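Local atomic coordinates of RctB replication initiator protein (Vibrio cholerae, PDB entry 5UBE), a protein that initiates replication of the second chromosome of the cholera pathogen, its N-terminal domain probably binding DNA through a helix-turn-helix domain. Residues 26-38 and 110-122. Residues are numbered along the deposited sequence; the frame is centred on the assembly and turned at random.
Sequences AAIDWIEQYQHFK and MLHRFINPNQLIS
The indole of Trp30 has Asn116 and Pro117 laid over one face. Asn116 CA stands 3.6 Å from the centroid of the Trp30 six-membered ring, almost on the ring normal, and Pro117 CD stands 3.5 Å from that of the Trp30 five-membered ring. Both are CH-pi contacts. The opposite face lies against the helix's own backbone at Ala26 O. Phe114 O is at the indole edge, near its plane. Phe114 in turn takes Ala27 CB over one face, 3.9 Å from its ring centroid, and Tyr34 OH at its edge. With CG anti to the carbonyl carbon and beside the backbone N (chi1 -72°), the Tyr34 ring swings across to the 110-122 segment. There Tyr34 OH donates a hydrogen bond of 2.6 Å to Ile115 O, from a position tilted 32° out of the carbonyl plane. Pro117 CG meets Tyr34 CE1 and Gln33 OE1, and its CB meets the edge of the Phe37 ring. Phe37 CE1 packs on Ile121 CG2 at 3.4 Å. Asn116 N-caps helix 117-120, its OD1 accepting from Asn118 N at 2.9 Å. Helices followed by the antiparallel pair 94-100 and 108-114 are consistent with a winged helix-turn-helix domain. The contact packs helix 26-34 against the end of the second wing strand and the short helix after it. Leu48 of helix 42-55 also touches Tyr34, and Phe94 of strand 94-100 meets the Phe114 ring.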
ATOM      1  N   ALA A  26      -9.172  -6.979   7.115  1.00 32.09           N
ATOM      2  CA  ALA A  26     -10.087  -5.959   7.621  1.00 35.62           C
ATOM      3  C   ALA A  26     -10.206  -4.788   6.655  1.00 41.18           C
ATOM      4  O   ALA A  26     -11.294  -4.215   6.502  1.00 33.36           O
ATOM      5  CB  ALA A  26      -9.628  -5.459   8.996  1.00 33.52           C
ATOM      6  N   ALA A  27      -9.101  -4.427   5.989  1.00 28.74           N
ATOM      7  CA  ALA A  27      -9.114  -3.310   5.052  1.00 27.90           C
ATOM      8  C   ALA A  27     -10.068  -3.548   3.895  1.00 31.13           C
ATOM      9  O   ALA A  27     -10.497  -2.588   3.249  1.00 31.09           O
ATOM     10  CB  ALA A  27      -7.699  -3.050   4.524  1.00 27.80           C
ATOM     11  N   ILE A  28     -10.424  -4.801   3.627  1.00 25.67           N
ATOM     12  CA  ILE A  28     -11.362  -5.079   2.543  1.00 31.14           C
ATOM     13  C   ILE A  28     -12.697  -4.399   2.819  1.00 40.04           C
ATOM     14  O   ILE A  28     -13.327  -3.841   1.912  1.00 41.22           O
ATOM     15  CB  ILE A  28     -11.516  -6.601   2.352  1.00 39.24           C
ATOM     16  CG1 ILE A  28     -10.158  -7.235   2.041  1.00 32.26           C
ATOM     17  CG2 ILE A  28     -12.514  -6.912   1.248  1.00 37.64           C
ATOM     18  CD1 ILE A  28     -10.145  -8.766   2.197  1.00 38.52           C
ATOM     19  N   ASP A  29     -13.136  -4.405   4.081  1.00 30.32           N
ATOM     20  CA  ASP A  29     -14.338  -3.647   4.436  1.00 33.33           C
ATOM     21  C   ASP A  29     -14.062  -2.148   4.542  1.00 37.42           C
ATOM     22  O   ASP A  29     -14.907  -1.333   4.155  1.00 35.47           O
ATOM     23  CB  ASP A  29     -14.920  -4.151   5.756  1.00 30.64           C
ATOM     24  CG  ASP A  29     -15.309  -5.619   5.707  1.00 49.53           C
ATOM     25  OD1 ASP A  29     -15.765  -6.098   4.644  1.00 52.36           O
ATOM     26  OD2 ASP A  29     -15.160  -6.290   6.745  1.00 52.42           O
ATOM     27  N   TRP A  30     -12.900  -1.772   5.092  1.00 38.03           N
ATOM     28  CA  TRP A  30     -12.572  -0.362   5.280  1.00 32.86           C
ATOM     29  C   TRP A  30     -12.623   0.400   3.967  1.00 34.20           C
ATOM     30  O   TRP A  30     -12.993   1.583   3.939  1.00 30.77           O
ATOM     31  CB  TRP A  30     -11.177  -0.225   5.891  1.00 34.80           C
ATOM     32  CG  TRP A  30     -11.024  -0.825   7.249  1.00 30.64           C
ATOM     33  CD1 TRP A  30     -12.019  -1.331   8.048  1.00 28.17           C
ATOM     34  CD2 TRP A  30      -9.804  -0.954   7.993  1.00 28.58           C
ATOM     35  NE1 TRP A  30     -11.484  -1.783   9.229  1.00 32.55           N
ATOM     36  CE2 TRP A  30     -10.131  -1.556   9.227  1.00 31.45           C
ATOM     37  CE3 TRP A  30      -8.468  -0.626   7.734  1.00 27.33           C
ATOM     38  CZ2 TRP A  30      -9.167  -1.847  10.199  1.00 34.39           C
ATOM     39  CZ3 TRP A  30      -7.512  -0.906   8.709  1.00 33.38           C
ATOM     40  CH2 TRP A  30      -7.868  -1.515   9.923  1.00 36.42           C
ATOM     41  N   ILE A  31     -12.220  -0.252   2.877  1.00 28.90           N
ATOM     42  CA  ILE A  31     -12.078   0.428   1.587  1.00 30.43           C
ATOM     43  C   ILE A  31     -13.426   0.938   1.100  1.00 36.93           C
ATOM     44  O   ILE A  31     -13.530   2.055   0.577  1.00 35.70           O
ATOM     45  CB  ILE A  31     -11.409  -0.515   0.564  1.00 37.39           C
ATOM     46  CG1 ILE A  31      -9.914  -0.632   0.859  1.00 32.35           C
ATOM     47  CG2 ILE A  31     -11.649  -0.049  -0.880  1.00 36.25           C
ATOM     48  CD1 ILE A  31      -9.199  -1.762   0.075  1.00 27.36           C
ATOM     49  N   GLU A  32     -14.480   0.136   1.265  1.00 40.64           N
ATOM     50  CA  GLU A  32     -15.823   0.635   0.985  1.00 45.55           C
ATOM     51  C   GLU A  32     -16.214   1.752   1.940  1.00 47.40           C
ATOM     52  O   GLU A  32     -16.944   2.670   1.552  1.00 43.74           O
ATOM     53  CB  GLU A  32     -16.838  -0.507   1.051  1.00 47.92           C
ATOM     54  CG  GLU A  32     -16.500  -1.652   0.076  1.00 71.08           C
ATOM     55  CD  GLU A  32     -17.619  -2.670  -0.088  1.00 79.74           C
ATOM     56  OE1 GLU A  32     -18.442  -2.821   0.844  1.00 82.92           O
ATOM     57  OE2 GLU A  32     -17.667  -3.319  -1.159  1.00 78.03           O
ATOM     58  N   GLN A  33     -15.734   1.706   3.184  1.00 39.88           N
ATOM     59  CA  GLN A  33     -16.076   2.774   4.119  1.00 39.79           C
ATOM     60  C   GLN A  33     -15.296   4.053   3.849  1.00 44.97           C
ATOM     61  O   GLN A  33     -15.815   5.142   4.113  1.00 36.66           O
ATOM     62  CB  GLN A  33     -15.846   2.324   5.561  1.00 39.37           C
ATOM     63  CG  GLN A  33     -16.843   1.297   6.049  1.00 32.52           C
ATOM     64  CD  GLN A  33     -16.553   0.871   7.468  1.00 42.68           C
ATOM     65  OE1 GLN A  33     -15.475   0.369   7.754  1.00 39.65           O
ATOM     66  NE2 GLN A  33     -17.503   1.101   8.374  1.00 41.32           N
ATOM     67  N   TYR A  34     -14.067   3.949   3.320  1.00 41.64           N
ATOM     68  CA  TYR A  34     -13.278   5.148   3.021  1.00 32.55           C
ATOM     69  C   TYR A  34     -14.004   6.078   2.060  1.00 32.76           C
ATOM     70  O   TYR A  34     -13.778   7.295   2.072  1.00 32.54           O
ATOM     71  CB  TYR A  34     -11.934   4.766   2.399  1.00 32.18           C
ATOM     72  CG  TYR A  34     -10.909   4.132   3.305  1.00 41.88           C
ATOM     73  CD1 TYR A  34     -10.836   4.441   4.657  1.00 35.45           C
ATOM     74  CD2 TYR A  34      -9.980   3.227   2.783  1.00 36.30           C
ATOM     75  CE1 TYR A  34      -9.876   3.855   5.467  1.00 33.77           C
ATOM     76  CE2 TYR A  34      -9.025   2.643   3.579  1.00 37.22           C
ATOM     77  CZ  TYR A  34      -8.969   2.963   4.914  1.00 29.18           C
ATOM     78  OH  TYR A  34      -7.997   2.363   5.677  1.00 30.66           O
ATOM     79  N   GLN A  35     -14.866   5.526   1.207  1.00 32.62           N
ATOM     80  CA  GLN A  35     -15.509   6.321   0.172  1.00 38.00           C
ATOM     81  C   GLN A  35     -16.517   7.316   0.723  1.00 38.45           C
ATOM     82  O   GLN A  35     -17.009   8.145  -0.048  1.00 39.18           O
ATOM     83  CB  GLN A  35     -16.171   5.392  -0.843  1.00 42.69           C
ATOM     84  CG  GLN A  35     -15.160   4.574  -1.650  1.00 45.86           C
ATOM     85  CD  GLN A  35     -15.775   3.325  -2.227  1.00 65.14           C
ATOM     86  OE1 GLN A  35     -15.147   2.256  -2.269  1.00 64.44           O
ATOM     87  NE2 GLN A  35     -17.022   3.443  -2.662  1.00 73.24           N
ATOM     88  N   HIS A  36     -16.841   7.244   2.024  1.00 36.65           N
ATOM     89  CA  HIS A  36     -17.639   8.256   2.704  1.00 38.36           C
ATOM     90  C   HIS A  36     -16.830   9.490   3.069  1.00 34.80           C
ATOM     91  O   HIS A  36     -17.418  10.471   3.532  1.00 37.39           O
ATOM     92  CB  HIS A  36     -18.259   7.712   4.006  1.00 38.68           C
ATOM     93  CG  HIS A  36     -19.225   6.577   3.827  1.00 49.03           C
ATOM     94  ND1 HIS A  36     -20.594   6.749   3.876  1.00 51.74           N
ATOM     95  CD2 HIS A  36     -19.023   5.246   3.670  1.00 55.86           C
ATOM     96  CE1 HIS A  36     -21.190   5.581   3.724  1.00 57.66           C
ATOM     97  NE2 HIS A  36     -20.260   4.651   3.593  1.00 54.09           N
ATOM     98  N   PHE A  37     -15.509   9.472   2.897  1.00 31.07           N
ATOM     99  CA  PHE A  37     -14.657  10.538   3.411  1.00 31.46           C
ATOM    100  C   PHE A  37     -14.236  11.525   2.322  1.00 33.68           C
ATOM    101  O   PHE A  37     -14.007  11.150   1.165  1.00 27.91           O
ATOM    102  CB  PHE A  37     -13.431   9.939   4.103  1.00 30.70           C
ATOM    103  CG  PHE A  37     -13.776   9.105   5.310  1.00 30.54           C
ATOM    104  CD1 PHE A  37     -14.702   9.561   6.237  1.00 41.53           C
ATOM    105  CD2 PHE A  37     -13.223   7.851   5.498  1.00 36.92           C
ATOM    106  CE1 PHE A  37     -15.040   8.791   7.343  1.00 39.77           C
ATOM    107  CE2 PHE A  37     -13.559   7.076   6.606  1.00 40.57           C
ATOM    108  CZ  PHE A  37     -14.464   7.550   7.531  1.00 33.32           C
ATOM    109  N   LYS A  38     -14.120  12.795   2.706  1.00 35.28           N
ATOM    110  CA  LYS A  38     -13.756  13.826   1.746  1.00 34.53           C
ATOM    111  C   LYS A  38     -12.391  13.532   1.149  1.00 42.41           C
ATOM    112  O   LYS A  38     -11.477  13.079   1.845  1.00 35.31           O
ATOM    113  CB  LYS A  38     -13.735  15.202   2.406  1.00 34.85           C
ATOM    114  CG  LYS A  38     -15.098  15.758   2.744  1.00 36.76           C
ATOM    115  CD  LYS A  38     -14.949  17.073   3.504  1.00 36.94           C
ATOM    116  CE  LYS A  38     -16.297  17.626   3.935  1.00 37.90           C
ATOM    117  NZ  LYS A  38     -16.113  18.743   4.924  1.00 41.78           N
ATOM    118  N   MET A 110       9.492   2.392   2.361  1.00 35.90           N
ATOM    119  CA  MET A 110       8.300   2.829   3.091  1.00 43.32           C
ATOM    120  C   MET A 110       7.283   1.697   3.213  1.00 40.78           C
ATOM    121  O   MET A 110       6.911   1.073   2.211  1.00 37.69           O
ATOM    122  CB  MET A 110       7.635   4.027   2.412  1.00 38.82           C
ATOM    123  CG  MET A 110       7.930   5.359   3.073  1.00 46.12           C
ATOM    124  SD  MET A 110       7.588   5.384   4.836  1.00 60.55           S
ATOM    125  CE  MET A 110       8.181   7.034   5.227  1.00 64.41           C
ATOM    126  N   LEU A 111       6.823   1.448   4.434  1.00 41.39           N
ATOM    127  CA  LEU A 111       5.730   0.517   4.675  1.00 33.94           C
ATOM    128  C   LEU A 111       4.453   1.305   4.924  1.00 41.00           C
ATOM    129  O   LEU A 111       4.466   2.317   5.625  1.00 36.83           O
ATOM    130  CB  LEU A 111       6.030  -0.395   5.865  1.00 35.59           C
ATOM    131  CG  LEU A 111       4.972  -1.463   6.140  1.00 41.50           C
ATOM    132  CD1 LEU A 111       4.868  -2.416   4.956  1.00 29.03           C
ATOM    133  CD2 LEU A 111       5.295  -2.211   7.424  1.00 42.95           C
ATOM    134  N   HIS A 112       3.354   0.839   4.344  1.00 38.31           N
ATOM    135  CA  HIS A 112       2.080   1.541   4.417  1.00 31.19           C
ATOM    136  C   HIS A 112       1.049   0.593   4.992  1.00 30.41           C
ATOM    137  O   HIS A 112       0.856  -0.509   4.468  1.00 32.26           O
ATOM    138  CB  HIS A 112       1.652   2.053   3.039  1.00 28.48           C
ATOM    139  CG  HIS A 112       2.648   2.984   2.441  1.00 34.35           C
ATOM    140  ND1 HIS A 112       2.462   4.349   2.400  1.00 37.06           N
ATOM    141  CD2 HIS A 112       3.877   2.752   1.929  1.00 26.65           C
ATOM    142  CE1 HIS A 112       3.523   4.916   1.853  1.00 33.21           C
ATOM    143  NE2 HIS A 112       4.397   3.970   1.560  1.00 36.14           N
ATOM    144  N   ARG A 113       0.394   1.029   6.062  1.00 32.91           N
ATOM    145  CA  ARG A 113      -0.576   0.234   6.802  1.00 37.96           C
ATOM    146  C   ARG A 113      -1.916   0.946   6.751  1.00 29.68           C
ATOM    147  O   ARG A 113      -1.992   2.143   7.031  1.00 31.08           O
ATOM    148  CB  ARG A 113      -0.122   0.038   8.253  1.00 33.03           C
ATOM    149  CG  ARG A 113      -1.238  -0.275   9.246  1.00 41.39           C
ATOM    150  CD  ARG A 113      -0.646  -0.402  10.634  1.00 43.83           C
ATOM    151  NE  ARG A 113       0.554  -1.235  10.599  1.00 48.35           N
ATOM    152  CZ  ARG A 113       1.448  -1.319  11.578  1.00 53.40           C
ATOM    153  NH1 ARG A 113       1.293  -0.614  12.692  1.00 46.79           N
ATOM    154  NH2 ARG A 113       2.504  -2.109  11.439  1.00 54.23           N
ATOM    155  N   PHE A 114      -2.955   0.226   6.349  1.00 27.51           N
ATOM    156  CA  PHE A 114      -4.284   0.810   6.330  1.00 27.80           C
ATOM    157  C   PHE A 114      -4.653   1.271   7.730  1.00 32.37           C
ATOM    158  O   PHE A 114      -4.270   0.651   8.725  1.00 34.62           O
ATOM    159  CB  PHE A 114      -5.301  -0.203   5.806  1.00 30.35           C
ATOM    160  CG  PHE A 114      -5.261  -0.386   4.292  1.00 34.47           C
ATOM    161  CD1 PHE A 114      -5.876   0.543   3.451  1.00 27.98           C
ATOM    162  CD2 PHE A 114      -4.615  -1.477   3.720  1.00 31.44           C
ATOM    163  CE1 PHE A 114      -5.854   0.374   2.075  1.00 34.99           C
ATOM    164  CE2 PHE A 114      -4.577  -1.648   2.324  1.00 27.41           C
ATOM    165  CZ  PHE A 114      -5.200  -0.717   1.506  1.00 29.08           C
ATOM    166  N   ILE A 115      -5.357   2.396   7.805  1.00 34.91           N
ATOM    167  CA  ILE A 115      -5.793   2.979   9.066  1.00 30.70           C
ATOM    168  C   ILE A 115      -7.293   2.760   9.189  1.00 31.12           C
ATOM    169  O   ILE A 115      -8.045   2.993   8.236  1.00 31.94           O
ATOM    170  CB  ILE A 115      -5.439   4.480   9.154  1.00 36.07           C
ATOM    171  CG1 ILE A 115      -3.954   4.700   8.857  1.00 40.83           C
ATOM    172  CG2 ILE A 115      -5.748   5.016  10.547  1.00 48.37           C
ATOM    173  CD1 ILE A 115      -3.484   6.119   9.063  1.00 48.97           C
ATOM    174  N   ASN A 116      -7.718   2.285  10.349  1.00 34.44           N
ATOM    175  CA  ASN A 116      -9.127   2.016  10.594  1.00 28.23           C
ATOM    176  C   ASN A 116      -9.944   3.286  10.388  1.00 34.90           C
ATOM    177  O   ASN A 116      -9.573   4.346  10.910  1.00 35.40           O
ATOM    178  CB  ASN A 116      -9.298   1.487  12.023  1.00 35.95           C
ATOM    179  CG  ASN A 116     -10.657   0.867  12.260  1.00 38.90           C
ATOM    180  OD1 ASN A 116     -11.690   1.465  11.952  1.00 41.55           O
ATOM    181  ND2 ASN A 116     -10.666  -0.342  12.809  1.00 35.07           N
ATOM    182  N   PRO A 117     -11.046   3.238   9.638  1.00 28.92           N
ATOM    183  CA  PRO A 117     -11.880   4.440   9.494  1.00 35.54           C
ATOM    184  C   PRO A 117     -12.351   5.017  10.825  1.00 42.19           C
ATOM    185  O   PRO A 117     -12.481   6.242  10.942  1.00 34.11           O
ATOM    186  CB  PRO A 117     -13.059   3.952   8.641  1.00 37.41           C
ATOM    187  CG  PRO A 117     -12.521   2.742   7.904  1.00 30.54           C
ATOM    188  CD  PRO A 117     -11.584   2.090   8.889  1.00 33.02           C
ATOM    189  N   ASN A 118     -12.604   4.175  11.834  1.00 35.08           N
ATOM    190  CA  ASN A 118     -12.961   4.703  13.151  1.00 43.65           C
ATOM    191  C   ASN A 118     -11.849   5.573  13.716  1.00 49.26           C
ATOM    192  O   ASN A 118     -12.122   6.558  14.414  1.00 43.74           O
ATOM    193  CB  ASN A 118     -13.269   3.566  14.122  1.00 50.31           C
ATOM    194  CG  ASN A 118     -14.413   2.696  13.654  1.00 60.91           C
ATOM    195  OD1 ASN A 118     -15.365   3.180  13.040  1.00 64.38           O
ATOM    196  ND2 ASN A 118     -14.329   1.399  13.945  1.00 50.73           N
ATOM    197  N   GLN A 119     -10.594   5.226  13.421  1.00 32.95           N
ATOM    198  CA  GLN A 119      -9.460   6.061  13.803  1.00 37.87           C
ATOM    199  C   GLN A 119      -9.364   7.316  12.942  1.00 45.40           C
ATOM    200  O   GLN A 119      -9.039   8.396  13.452  1.00 35.05           O
ATOM    201  CB  GLN A 119      -8.167   5.250  13.697  1.00 43.91           C
ATOM    202  CG  GLN A 119      -6.941   5.954  14.238  1.00 53.22           C
ATOM    203  CD  GLN A 119      -6.874   5.926  15.756  1.00 77.29           C
ATOM    204  OE1 GLN A 119      -7.757   5.374  16.424  1.00 67.93           O
ATOM    205  NE2 GLN A 119      -5.822   6.521  16.310  1.00 81.34           N
ATOM    206  N   LEU A 120      -9.620   7.188  11.635  1.00 43.87           N
ATOM    207  CA  LEU A 120      -9.527   8.335  10.729  1.00 46.02           C
ATOM    208  C   LEU A 120     -10.361   9.501  11.223  1.00 39.18           C
ATOM    209  O   LEU A 120      -9.914  10.656  11.209  1.00 35.75           O
ATOM    210  CB  LEU A 120     -10.002   7.954   9.330  1.00 36.04           C
ATOM    211  CG  LEU A 120      -9.227   6.892   8.575  1.00 56.73           C
ATOM    212  CD1 LEU A 120      -9.463   7.071   7.086  1.00 53.90           C
ATOM    213  CD2 LEU A 120      -7.799   7.092   8.917  1.00 54.38           C
ATOM    214  N   ILE A 121     -11.600   9.218  11.624  1.00 40.80           N
ATOM    215  CA  ILE A 121     -12.531  10.284  11.953  1.00 43.71           C
ATOM    216  C   ILE A 121     -12.214  10.946  13.281  1.00 42.97           C
ATOM    217  O   ILE A 121     -12.823  11.968  13.599  1.00 42.16           O
ATOM    218  CB  ILE A 121     -13.980   9.759  11.951  1.00 44.25           C
ATOM    219  CG1 ILE A 121     -14.148   8.622  12.947  1.00 43.52           C
ATOM    220  CG2 ILE A 121     -14.350   9.277  10.587  1.00 30.79           C
ATOM    221  CD1 ILE A 121     -15.543   8.023  12.925  1.00 47.19           C
ATOM    222  N   SER A 122     -11.282  10.392  14.057  1.00 45.92           N
ATOM    223  CA  SER A 122     -10.898  10.975  15.339  1.00 46.97           C
ATOM    224  C   SER A 122      -9.807  12.036  15.182  1.00 54.16           C
ATOM    225  O   SER A 122      -9.370  12.344  14.070  1.00 41.57           O
ATOM    226  CB  SER A 122     -10.423   9.888  16.299  1.00 46.87           C
ATOM    227  OG  SER A 122      -9.198   9.312  15.875  1.00 39.53           O
TER